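Local coordinates for protein nitrate reductase (Ulva prolifera, PDB 5YLY) that probably reduces nitrate to nitrite with NADH in the first step of nitrate assimilation, its FAD-containing cytochrome b5 reductase domain probably taking up the electrons of NADH, at residues A[192-203]-A[222-233]; A[243-252]-A[273-281]. All blocks are in the same frame, centred on the assembly; numbering follows the deposited sequence.

Contact 1. Residues A[192-203]-A[222-233]; sequences TEIRLLYANQTE and RVKIHYTVDRPT
Strands 193-200 and 223-229 run parallel, their axes 4.8 Å apart at the closest and 18° from aligned, joined by a ladder from Ile-194 N to Arg-222 O (2.8 Å) up to Asn-200 N to Thr-228 O. With helix 209-218 between them in sequence they form a beta-alpha-beta unit of the NAD-binding domain. On one face Ile-194 CG2 meets Val-223 CG2 at 3.8 Å, Leu-196 CD2 meets Ile-225 CG2, and the rings of Tyr-198 and Tyr-227 touch edge to edge, CD2 to CE1 (4.0 Å); helix 209-218 covers the last two pairs, helix 174-185 Ile-194. Asn-200 ND2 sits 3.3 Å above the centre of the Tyr-198 ring and donates to a water that also bonds Tyr-198 O and Thr-228 O. Both phenol hydroxyls bond elsewhere, Tyr-198 OH to Gly-171 O, Tyr-227 OH to Glu-213. On the other face the Arg-195 chain bends at chi2 (-65°), laying its guanidinium with one face over Lys-224 CG while NH1 turns back to Ile-194 O (2.9 Å). That oxygen is gripped from opposite faces of its plane, by Arg-195 NH1 and by Lys-224 N (3.3 Å). With an alanine in place of Arg-195, Ile-194 O would probably be left with the longer bond from Lys-224 N alone, and the Lys-224 chain would lose its flat neighbour. Arg-222 NH1 reaches a lone pair of Thr-192 O (3.0 Å) in the plane of its own guanidinium. One face is mainly apolar and aromatic; the other mixes Leu-197 and Ala-199 with polar groups, Lys-224 NZ leading away from the like-charged Arg-195 guanidinium.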
loop_
_atom_site.group_PDB
_atom_site.type_symbol
_atom_site.label_atom_id
_atom_site.label_comp_id
_atom_site.label_asym_id
_atom_site.label_seq_id
_atom_site.Cartn_x
_atom_site.Cartn_y
_atom_site.Cartn_z
ATOM N N THR A 192 -5.261 -12.344 -13.642
ATOM C CA THR A 192 -4.089 -11.467 -13.683
ATOM C C THR A 192 -2.996 -12.012 -12.752
ATOM O O THR A 192 -3.308 -12.501 -11.660
ATOM C CB THR A 192 -4.495 -10.019 -13.292
ATOM O OG1 THR A 192 -5.571 -9.628 -14.138
ATOM C CG2 THR A 192 -3.331 -9.017 -13.441
ATOM N N GLU A 193 -1.746 -12.018 -13.221
ATOM C CA GLU A 193 -0.588 -12.480 -12.453
ATOM C C GLU A 193 0.103 -11.261 -11.821
ATOM O O GLU A 193 0.054 -10.144 -12.364
ATOM C CB GLU A 193 0.436 -13.212 -13.333
ATOM C CG GLU A 193 -0.061 -14.435 -14.066
ATOM C CD GLU A 193 1.012 -14.991 -14.980
ATOM O OE1 GLU A 193 1.102 -14.553 -16.149
ATOM O OE2 GLU A 193 1.800 -15.837 -14.506
ATOM N N ILE A 194 0.776 -11.494 -10.704
ATOM C CA ILE A 194 1.423 -10.414 -9.952
ATOM C C ILE A 194 2.829 -10.802 -9.544
ATOM O O ILE A 194 3.063 -11.940 -9.154
ATOM C CB ILE A 194 0.586 -10.100 -8.656
ATOM C CG1 ILE A 194 -0.846 -9.586 -8.975
ATOM C CG2 ILE A 194 1.316 -9.133 -7.699
ATOM C CD1 ILE A 194 -1.801 -9.763 -7.719
ATOM N N ARG A 195 3.744 -9.824 -9.556
ATOM C CA ARG A 195 5.071 -9.995 -8.981
ATOM C C ARG A 195 5.297 -8.832 -8.046
ATOM O O ARG A 195 5.177 -7.685 -8.473
ATOM C CB ARG A 195 6.189 -10.027 -10.056
ATOM C CG ARG A 195 6.152 -11.291 -10.923
ATOM C CD ARG A 195 6.447 -12.556 -10.134
ATOM N NE ARG A 195 6.415 -13.747 -10.992
ATOM C CZ ARG A 195 5.324 -14.464 -11.270
ATOM N NH1 ARG A 195 4.135 -14.108 -10.775
ATOM N NH2 ARG A 195 5.405 -15.519 -12.075
ATOM N N LEU A 196 5.606 -9.109 -6.783
ATOM C CA LEU A 196 5.895 -8.031 -5.849
ATOM C C LEU A 196 7.356 -8.037 -5.447
ATOM O O LEU A 196 7.916 -9.092 -5.099
ATOM C CB LEU A 196 4.987 -8.168 -4.594
ATOM C CG LEU A 196 5.333 -7.254 -3.385
ATOM C CD1 LEU A 196 5.091 -5.767 -3.712
ATOM C CD2 LEU A 196 4.509 -7.672 -2.140
ATOM N N LEU A 197 7.956 -6.842 -5.447
ATOM C CA LEU A 197 9.311 -6.636 -4.954
ATOM C C LEU A 197 9.175 -5.631 -3.804
ATOM O O LEU A 197 8.683 -4.523 -4.001
ATOM C CB LEU A 197 10.254 -6.170 -6.070
ATOM C CG LEU A 197 11.700 -5.779 -5.644
ATOM C CD1 LEU A 197 12.408 -6.930 -4.911
ATOM C CD2 LEU A 197 12.542 -5.427 -6.855
ATOM N N TYR A 198 9.513 -6.054 -2.587
ATOM C CA TYR A 198 9.272 -5.200 -1.419
ATOM C C TYR A 198 10.571 -4.894 -0.716
ATOM O O TYR A 198 11.218 -5.808 -0.193
ATOM C CB TYR A 198 8.242 -5.906 -0.494
ATOM C CG TYR A 198 7.719 -5.135 0.707
ATOM C CD1 TYR A 198 7.757 -3.739 0.744
ATOM C CD2 TYR A 198 7.138 -5.804 1.790
ATOM C CE1 TYR A 198 7.287 -3.032 1.857
ATOM C CE2 TYR A 198 6.601 -5.106 2.873
ATOM C CZ TYR A 198 6.695 -3.724 2.912
ATOM O OH TYR A 198 6.240 -3.058 4.020
ATOM N N ALA A 199 10.939 -3.601 -0.676
ATOM C CA ALA A 199 12.199 -3.147 -0.060
ATOM C C ALA A 199 11.973 -2.466 1.286
ATOM O O ALA A 199 11.030 -1.688 1.434
ATOM C CB ALA A 199 12.919 -2.193 -0.992
ATOM N N ASN A 200 12.829 -2.765 2.278
ATOM C CA ASN A 200 12.754 -2.147 3.605
ATOM C C ASN A 200 14.139 -2.004 4.169
ATOM O O ASN A 200 15.045 -2.691 3.707
ATOM C CB ASN A 200 11.904 -2.970 4.570
ATOM C CG ASN A 200 10.468 -2.977 4.178
ATOM O OD1 ASN A 200 9.765 -1.980 4.329
ATOM N ND2 ASN A 200 10.055 -4.043 3.524
ATOM N N GLN A 201 14.302 -1.158 5.190
ATOM C CA GLN A 201 15.627 -0.972 5.786
ATOM C C GLN A 201 16.106 -2.241 6.493
ATOM O O GLN A 201 17.225 -2.705 6.253
ATOM C CB GLN A 201 15.617 0.219 6.749
ATOM C CG GLN A 201 16.014 1.547 6.114
ATOM C CD GLN A 201 15.710 2.681 7.062
ATOM O OE1 GLN A 201 14.560 3.125 7.172
ATOM N NE2 GLN A 201 16.694 3.071 7.861
ATOM N N THR A 202 15.255 -2.809 7.354
ATOM C CA THR A 202 15.530 -4.038 8.113
ATOM C C THR A 202 14.358 -4.996 7.948
ATOM O O THR A 202 13.252 -4.578 7.596
ATOM C CB THR A 202 15.768 -3.757 9.640
ATOM O OG1 THR A 202 14.536 -3.418 10.289
ATOM C CG2 THR A 202 16.799 -2.662 9.907
ATOM N N GLU A 203 14.596 -6.274 8.264
ATOM C CA GLU A 203 13.605 -7.356 8.245
ATOM C C GLU A 203 12.433 -7.034 9.208
ATOM O O GLU A 203 11.277 -7.355 8.914
ATOM C CB GLU A 203 14.328 -8.651 8.662
ATOM C CG GLU A 203 13.539 -9.910 8.393
ATOM C CD GLU A 203 14.272 -11.218 8.619
ATOM O OE1 GLU A 203 15.523 -11.213 8.722
ATOM O OE2 GLU A 203 13.586 -12.267 8.640
ATOM N N ARG A 222 -0.141 -17.604 -9.242
ATOM C CA ARG A 222 -0.583 -16.265 -9.654
ATOM C C ARG A 222 0.255 -15.138 -9.058
ATOM O O ARG A 222 0.215 -14.031 -9.566
ATOM C CB ARG A 222 -2.097 -16.048 -9.366
ATOM C CG ARG A 222 -2.966 -16.742 -10.431
ATOM C CD ARG A 222 -4.067 -15.847 -10.954
ATOM N NE ARG A 222 -5.230 -15.915 -10.059
ATOM C CZ ARG A 222 -5.879 -14.852 -9.647
ATOM N NH1 ARG A 222 -5.564 -13.656 -10.120
ATOM N NH2 ARG A 222 -6.890 -14.975 -8.789
ATOM N N VAL A 223 1.026 -15.420 -8.021
ATOM C CA VAL A 223 1.830 -14.362 -7.390
ATOM C C VAL A 223 3.153 -14.901 -6.877
ATOM O O VAL A 223 3.241 -16.073 -6.470
ATOM C CB VAL A 223 0.986 -13.648 -6.269
ATOM C CG1 VAL A 223 0.650 -14.590 -5.109
ATOM C CG2 VAL A 223 1.679 -12.376 -5.750
ATOM N N LYS A 224 4.186 -14.050 -6.930
ATOM C CA LYS A 224 5.484 -14.285 -6.287
ATOM C C LYS A 224 5.845 -13.023 -5.541
ATOM O O LYS A 224 5.545 -11.907 -6.007
ATOM C CB LYS A 224 6.587 -14.644 -7.272
ATOM C CG LYS A 224 6.415 -16.038 -7.863
ATOM C CD LYS A 224 7.648 -16.440 -8.700
ATOM C CE LYS A 224 7.383 -17.708 -9.477
ATOM N NZ LYS A 224 7.119 -18.862 -8.576
ATOM N N ILE A 225 6.477 -13.192 -4.372
ATOM C CA ILE A 225 6.894 -12.049 -3.569
ATOM C C ILE A 225 8.381 -12.185 -3.268
ATOM O O ILE A 225 8.836 -13.270 -2.878
ATOM C CB ILE A 225 6.030 -11.911 -2.287
ATOM C CG1 ILE A 225 4.513 -11.711 -2.621
ATOM C CG2 ILE A 225 6.535 -10.749 -1.401
ATOM C CD1 ILE A 225 3.615 -12.048 -1.551
ATOM N N HIS A 226 9.144 -11.099 -3.490
ATOM C CA HIS A 226 10.574 -11.090 -3.201
ATOM C C HIS A 226 10.840 -9.888 -2.327
ATOM O O HIS A 226 10.203 -8.847 -2.501
ATOM C CB HIS A 226 11.409 -11.019 -4.471
ATOM C CG HIS A 226 12.841 -11.385 -4.244
ATOM N ND1 HIS A 226 13.224 -12.711 -4.255
ATOM C CD2 HIS A 226 13.928 -10.633 -3.979
ATOM C CE1 HIS A 226 14.527 -12.727 -4.067
ATOM N NE2 HIS A 226 14.996 -11.513 -3.877
ATOM N N TYR A 227 11.760 -10.043 -1.367
ATOM C CA TYR A 227 12.103 -8.997 -0.409
ATOM C C TYR A 227 13.562 -8.607 -0.522
ATOM O O TYR A 227 14.403 -9.428 -0.902
ATOM C CB TYR A 227 11.879 -9.503 1.029
ATOM C CG TYR A 227 10.495 -10.036 1.308
ATOM C CD1 TYR A 227 9.476 -9.191 1.738
ATOM C CD2 TYR A 227 10.216 -11.399 1.208
ATOM C CE1 TYR A 227 8.205 -9.682 2.030
ATOM C CE2 TYR A 227 8.939 -11.899 1.479
ATOM C CZ TYR A 227 7.947 -11.039 1.904
ATOM O OH TYR A 227 6.694 -11.525 2.160
ATOM N N THR A 228 13.880 -7.360 -0.133
ATOM C CA THR A 228 15.249 -6.887 0.044
ATOM C C THR A 228 15.291 -6.051 1.303
ATOM O O THR A 228 14.308 -5.393 1.643
ATOM C CB THR A 228 15.881 -6.193 -1.176
ATOM O OG1 THR A 228 17.294 -6.070 -0.935
ATOM C CG2 THR A 228 15.289 -4.804 -1.461
ATOM N N VAL A 229 16.389 -6.147 2.030
ATOM C CA VAL A 229 16.639 -5.345 3.227
ATOM C C VAL A 229 18.037 -4.733 3.088
ATOM O O VAL A 229 18.878 -5.322 2.408
ATOM C CB VAL A 229 16.410 -6.099 4.571
ATOM C CG1 VAL A 229 14.948 -6.521 4.745
ATOM C CG2 VAL A 229 17.348 -7.290 4.712
ATOM N N ASP A 230 18.261 -3.526 3.647
ATOM C CA ASP A 230 19.552 -2.833 3.560
ATOM C C ASP A 230 20.588 -3.640 4.317
ATOM O O ASP A 230 21.574 -4.104 3.730
ATOM C CB ASP A 230 19.462 -1.410 4.152
ATOM C CG ASP A 230 18.552 -0.428 3.429
ATOM O OD1 ASP A 230 18.011 -0.786 2.365
ATOM O OD2 ASP A 230 18.424 0.717 3.905
ATOM N N ARG A 231 20.320 -3.854 5.612
ATOM C CA ARG A 231 21.202 -4.601 6.495
ATOM C C ARG A 231 20.536 -5.907 6.953
ATOM O O ARG A 231 19.688 -5.914 7.854
ATOM C CB ARG A 231 21.760 -3.748 7.660
ATOM C CG ARG A 231 20.936 -2.506 8.028
ATOM C CD ARG A 231 20.284 -2.639 9.385
ATOM N NE ARG A 231 21.244 -2.581 10.488
ATOM C CZ ARG A 231 20.912 -2.610 11.774
ATOM N NH1 ARG A 231 19.636 -2.695 12.137
ATOM N NH2 ARG A 231 21.852 -2.547 12.710
ATOM N N PRO A 232 20.911 -7.015 6.279
ATOM C CA PRO A 232 20.339 -8.329 6.615
ATOM C C PRO A 232 21.002 -9.073 7.784
ATOM O O PRO A 232 22.162 -8.808 8.124
ATOM C CB PRO A 232 20.528 -9.113 5.317
ATOM C CG PRO A 232 21.769 -8.539 4.713
ATOM C CD PRO A 232 21.871 -7.109 5.159
ATOM N N THR A 233 20.258 -10.049 8.357
ATOM C CA THR A 233 20.703 -10.948 9.429
ATOM C C THR A 233 21.222 -12.263 8.789
ATOM O O THR A 233 20.921 -12.490 7.614
ATOM C CB THR A 233 19.580 -11.161 10.459
ATOM O OG1 THR A 233 18.360 -11.482 9.788
ATOM C CG2 THR A 233 19.386 -9.956 11.369
HETATM O O HOH W 1 11.779 -6.027 2.586
HETATM O O HOH W 2 17.312 -6.955 8.682
#

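Contact 2. Residues A[243-252]-A[273-281]; sequences IDLDMCERAL and ACHPNLEKM
Met-281 reaches across to helix 245-251 with its thioether: SD lies 3.6 Å from Cys-248 CB, and a bend at chi3 (80°) carries CE to 3.5 Å from Cys-248 O, near Leu-252 as well. Leu-245, on helix 245-251, turns its CG anti to its own nitrogen (chi1 -176°), which sets CD1 against Met-281 CG (4.0 Å) and Lys-280 CB, the leucine and lysine chains crossing at about a right angle. Between these contacts and Ile-243 stands Asn-277, whose amide ND2 donates back to Ala-273 O (2.8 Å) one turn earlier; this fixes the amide rotation and lays OD1 beside Leu-245 CB (3.3 Å). Both helices pack on the same face of the parallel sheet of the NAD-binding domain, with helix axes 62° apart and 9.4 Å at the closest. Asp-244 is the N-cap of the first helix, its OD1 accepting from Met-247 N. Toward the sheet, Leu-252 CD1 meets Leu-278 CD2 at 4.1 Å, above strands 164-170 and 259-264. Ile-243 CD1 touches Cys-274 SG, also at 4.1 Å, and both of these side chains rest on Ile-168, while Ala-273 CB lies against Ile-243 O.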
loop_
_atom_site.group_PDB
_atom_site.type_symbol
_atom_site.label_atom_id
_atom_site.label_comp_id
_atom_site.label_asym_id
_atom_site.label_seq_id
_atom_site.Cartn_x
_atom_site.Cartn_y
_atom_site.Cartn_z
ATOM N N ILE A 243 17.443 -1.841 -4.517
ATOM C CA ILE A 243 16.877 -2.433 -5.722
ATOM C C ILE A 243 17.829 -2.069 -6.902
ATOM O O ILE A 243 18.221 -0.911 -7.039
ATOM C CB ILE A 243 15.433 -1.923 -5.934
ATOM C CG1 ILE A 243 14.495 -2.404 -4.785
ATOM C CG2 ILE A 243 14.890 -2.348 -7.292
ATOM C CD1 ILE A 243 13.159 -1.734 -4.709
ATOM N N ASP A 244 18.266 -3.080 -7.671
ATOM C CA ASP A 244 19.124 -2.907 -8.841
ATOM C C ASP A 244 18.540 -3.702 -10.011
ATOM O O ASP A 244 17.507 -4.364 -9.840
ATOM C CB ASP A 244 20.604 -3.251 -8.542
ATOM C CG ASP A 244 20.952 -4.699 -8.189
ATOM O OD1 ASP A 244 20.039 -5.555 -8.184
ATOM O OD2 ASP A 244 22.138 -4.974 -7.925
ATOM N N LEU A 245 19.155 -3.609 -11.200
ATOM C CA LEU A 245 18.652 -4.309 -12.390
ATOM C C LEU A 245 18.529 -5.814 -12.176
ATOM O O LEU A 245 17.506 -6.384 -12.540
ATOM C CB LEU A 245 19.508 -4.007 -13.642
ATOM C CG LEU A 245 19.008 -4.618 -14.965
ATOM C CD1 LEU A 245 17.610 -4.127 -15.334
ATOM C CD2 LEU A 245 19.993 -4.365 -16.101
ATOM N N ASP A 246 19.574 -6.450 -11.596
ATOM C CA ASP A 246 19.604 -7.895 -11.314
ATOM C C ASP A 246 18.430 -8.302 -10.425
ATOM O O ASP A 246 17.760 -9.286 -10.714
ATOM C CB ASP A 246 20.923 -8.301 -10.635
ATOM C CG ASP A 246 21.551 -9.544 -11.225
ATOM O OD1 ASP A 246 20.911 -10.622 -11.159
ATOM O OD2 ASP A 246 22.660 -9.431 -11.800
ATOM N N MET A 247 18.169 -7.531 -9.362
ATOM C CA MET A 247 17.062 -7.815 -8.466
ATOM C C MET A 247 15.715 -7.684 -9.180
ATOM O O MET A 247 14.836 -8.535 -8.981
ATOM C CB MET A 247 17.111 -6.917 -7.239
ATOM C CG MET A 247 16.219 -7.408 -6.112
ATOM S SD MET A 247 16.244 -6.230 -4.738
ATOM C CE MET A 247 17.995 -6.204 -4.336
ATOM N N CYS A 248 15.558 -6.629 -10.022
ATOM C CA CYS A 248 14.319 -6.429 -10.788
ATOM C C CYS A 248 14.122 -7.571 -11.789
ATOM O O CYS A 248 12.997 -8.024 -11.965
ATOM C CB CYS A 248 14.321 -5.071 -11.488
ATOM S SG CYS A 248 14.208 -3.654 -10.362
ATOM N N GLU A 249 15.211 -8.045 -12.436
ATOM C CA GLU A 249 15.101 -9.146 -13.403
ATOM C C GLU A 249 14.754 -10.468 -12.717
ATOM O O GLU A 249 14.047 -11.293 -13.293
ATOM C CB GLU A 249 16.377 -9.278 -14.260
ATOM C CG GLU A 249 16.541 -8.138 -15.253
ATOM C CD GLU A 249 17.851 -8.062 -16.022
ATOM O OE1 GLU A 249 18.877 -8.594 -15.532
ATOM O OE2 GLU A 249 17.854 -7.424 -17.102
ATOM N N ARG A 250 15.271 -10.683 -11.505
ATOM C CA ARG A 250 14.961 -11.915 -10.769
ATOM C C ARG A 250 13.529 -11.931 -10.230
ATOM O O ARG A 250 12.857 -12.953 -10.298
ATOM C CB ARG A 250 15.962 -12.155 -9.620
ATOM C CG ARG A 250 17.366 -12.540 -10.129
ATOM C CD ARG A 250 18.338 -12.914 -9.019
ATOM N NE ARG A 250 18.851 -11.744 -8.297
ATOM C CZ ARG A 250 18.427 -11.351 -7.098
ATOM N NH1 ARG A 250 17.475 -12.029 -6.471
ATOM N NH2 ARG A 250 18.955 -10.279 -6.518
ATOM N N ALA A 251 13.064 -10.801 -9.703
ATOM C CA ALA A 251 11.772 -10.668 -9.037
ATOM C C ALA A 251 10.594 -10.288 -9.889
ATOM O O ALA A 251 9.469 -10.576 -9.483
ATOM C CB ALA A 251 11.908 -9.643 -7.911
ATOM N N LEU A 252 10.811 -9.582 -11.014
ATOM C CA LEU A 252 9.697 -9.027 -11.788
ATOM C C LEU A 252 9.570 -9.500 -13.222
ATOM O O LEU A 252 10.515 -10.045 -13.788
ATOM C CB LEU A 252 9.830 -7.476 -11.766
ATOM C CG LEU A 252 9.976 -6.807 -10.369
ATOM C CD1 LEU A 252 10.287 -5.348 -10.523
ATOM C CD2 LEU A 252 8.675 -7.007 -9.500
ATOM N N ALA A 273 16.297 4.205 -7.885
ATOM C CA ALA A 273 16.500 2.752 -7.909
ATOM C C ALA A 273 15.504 1.962 -8.757
ATOM O O ALA A 273 15.844 0.873 -9.215
ATOM C CB ALA A 273 16.524 2.195 -6.491
ATOM N N CYS A 274 14.268 2.461 -8.913
ATOM C CA CYS A 274 13.221 1.728 -9.603
ATOM C C CYS A 274 13.067 2.062 -11.068
ATOM O O CYS A 274 13.195 1.156 -11.885
ATOM C CB CYS A 274 11.897 1.875 -8.869
ATOM S SG CYS A 274 11.957 1.267 -7.175
ATOM N N HIS A 275 12.643 3.303 -11.387
ATOM C CA HIS A 275 12.394 3.713 -12.770
ATOM C C HIS A 275 13.566 3.443 -13.709
ATOM O O HIS A 275 13.315 2.927 -14.798
ATOM C CB HIS A 275 11.933 5.175 -12.868
ATOM C CG HIS A 275 10.523 5.367 -12.406
ATOM N ND1 HIS A 275 9.460 4.885 -13.132
ATOM C CD2 HIS A 275 10.053 5.995 -11.309
ATOM C CE1 HIS A 275 8.380 5.219 -12.446
ATOM N NE2 HIS A 275 8.690 5.895 -11.346
ATOM N N PRO A 276 14.840 3.741 -13.344
ATOM C CA PRO A 276 15.942 3.445 -14.273
ATOM C C PRO A 276 16.017 1.969 -14.692
ATOM O O PRO A 276 16.245 1.662 -15.866
ATOM C CB PRO A 276 17.183 3.899 -13.496
ATOM C CG PRO A 276 16.680 4.937 -12.555
ATOM C CD PRO A 276 15.354 4.383 -12.113
ATOM N N ASN A 277 15.806 1.070 -13.729
ATOM C CA ASN A 277 15.853 -0.376 -13.923
ATOM C C ASN A 277 14.619 -0.912 -14.657
ATOM O O ASN A 277 14.766 -1.780 -15.519
ATOM C CB ASN A 277 16.120 -1.072 -12.587
ATOM C CG ASN A 277 17.539 -0.794 -12.121
ATOM O OD1 ASN A 277 18.496 -0.935 -12.882
ATOM N ND2 ASN A 277 17.706 -0.280 -10.913
ATOM N N LEU A 278 13.409 -0.375 -14.364
ATOM C CA LEU A 278 12.200 -0.777 -15.101
ATOM C C LEU A 278 12.321 -0.304 -16.562
ATOM O O LEU A 278 11.937 -1.034 -17.485
ATOM C CB LEU A 278 10.929 -0.200 -14.467
ATOM C CG LEU A 278 10.559 -0.731 -13.087
ATOM C CD1 LEU A 278 9.510 0.147 -12.440
ATOM C CD2 LEU A 278 10.031 -2.169 -13.155
ATOM N N GLU A 279 12.878 0.906 -16.774
ATOM C CA GLU A 279 13.081 1.461 -18.110
ATOM C C GLU A 279 13.984 0.521 -18.935
ATOM O O GLU A 279 13.715 0.285 -20.120
ATOM C CB GLU A 279 13.686 2.868 -18.029
ATOM C CG GLU A 279 13.178 3.821 -19.106
ATOM C CD GLU A 279 11.933 4.628 -18.767
ATOM O OE1 GLU A 279 11.574 5.521 -19.569
ATOM O OE2 GLU A 279 11.320 4.380 -17.703
ATOM N N LYS A 280 14.999 -0.082 -18.274
ATOM C CA LYS A 280 15.900 -1.052 -18.901
ATOM C C LYS A 280 15.166 -2.361 -19.207
ATOM O O LYS A 280 15.533 -3.046 -20.167
ATOM C CB LYS A 280 17.122 -1.299 -18.014
ATOM C CG LYS A 280 18.153 -0.181 -18.103
ATOM C CD LYS A 280 19.253 -0.372 -17.090
ATOM C CE LYS A 280 20.340 0.659 -17.244
ATOM N NZ LYS A 280 21.333 0.547 -16.144
ATOM N N MET A 281 14.102 -2.685 -18.421
ATOM C CA MET A 281 13.291 -3.896 -18.632
ATOM C C MET A 281 12.157 -3.706 -19.652
ATOM O O MET A 281 11.336 -4.618 -19.841
ATOM C CB MET A 281 12.769 -4.446 -17.307
ATOM C CG MET A 281 13.853 -5.083 -16.485
ATOM S SD MET A 281 13.240 -5.538 -14.847
ATOM C CE MET A 281 12.393 -7.072 -15.232
#

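In the fold
Contact 1 forms part of the parallel sheet of the NAD-binding domain, and contact 2 lies on one face of it, their centres about 13 Å apart. Helix 245-251 and the residue after it join them: Arg-195 CB lies 3.4 Å from Ala-251 O, Thr-228 OG1 is 3.5 Å from Met-247 CE, and Arg-195 O is 3.7 Å from Leu-252 CD2. The opposite face of the strands is covered by helices 174-185 and 209-218. The Gln-201 side chain comes to about 6 Å from the bound FAD and about 7 Å from that of Phe-117, which probably contributes to FAD binding, whereas contact 2 lies away from the FAD site.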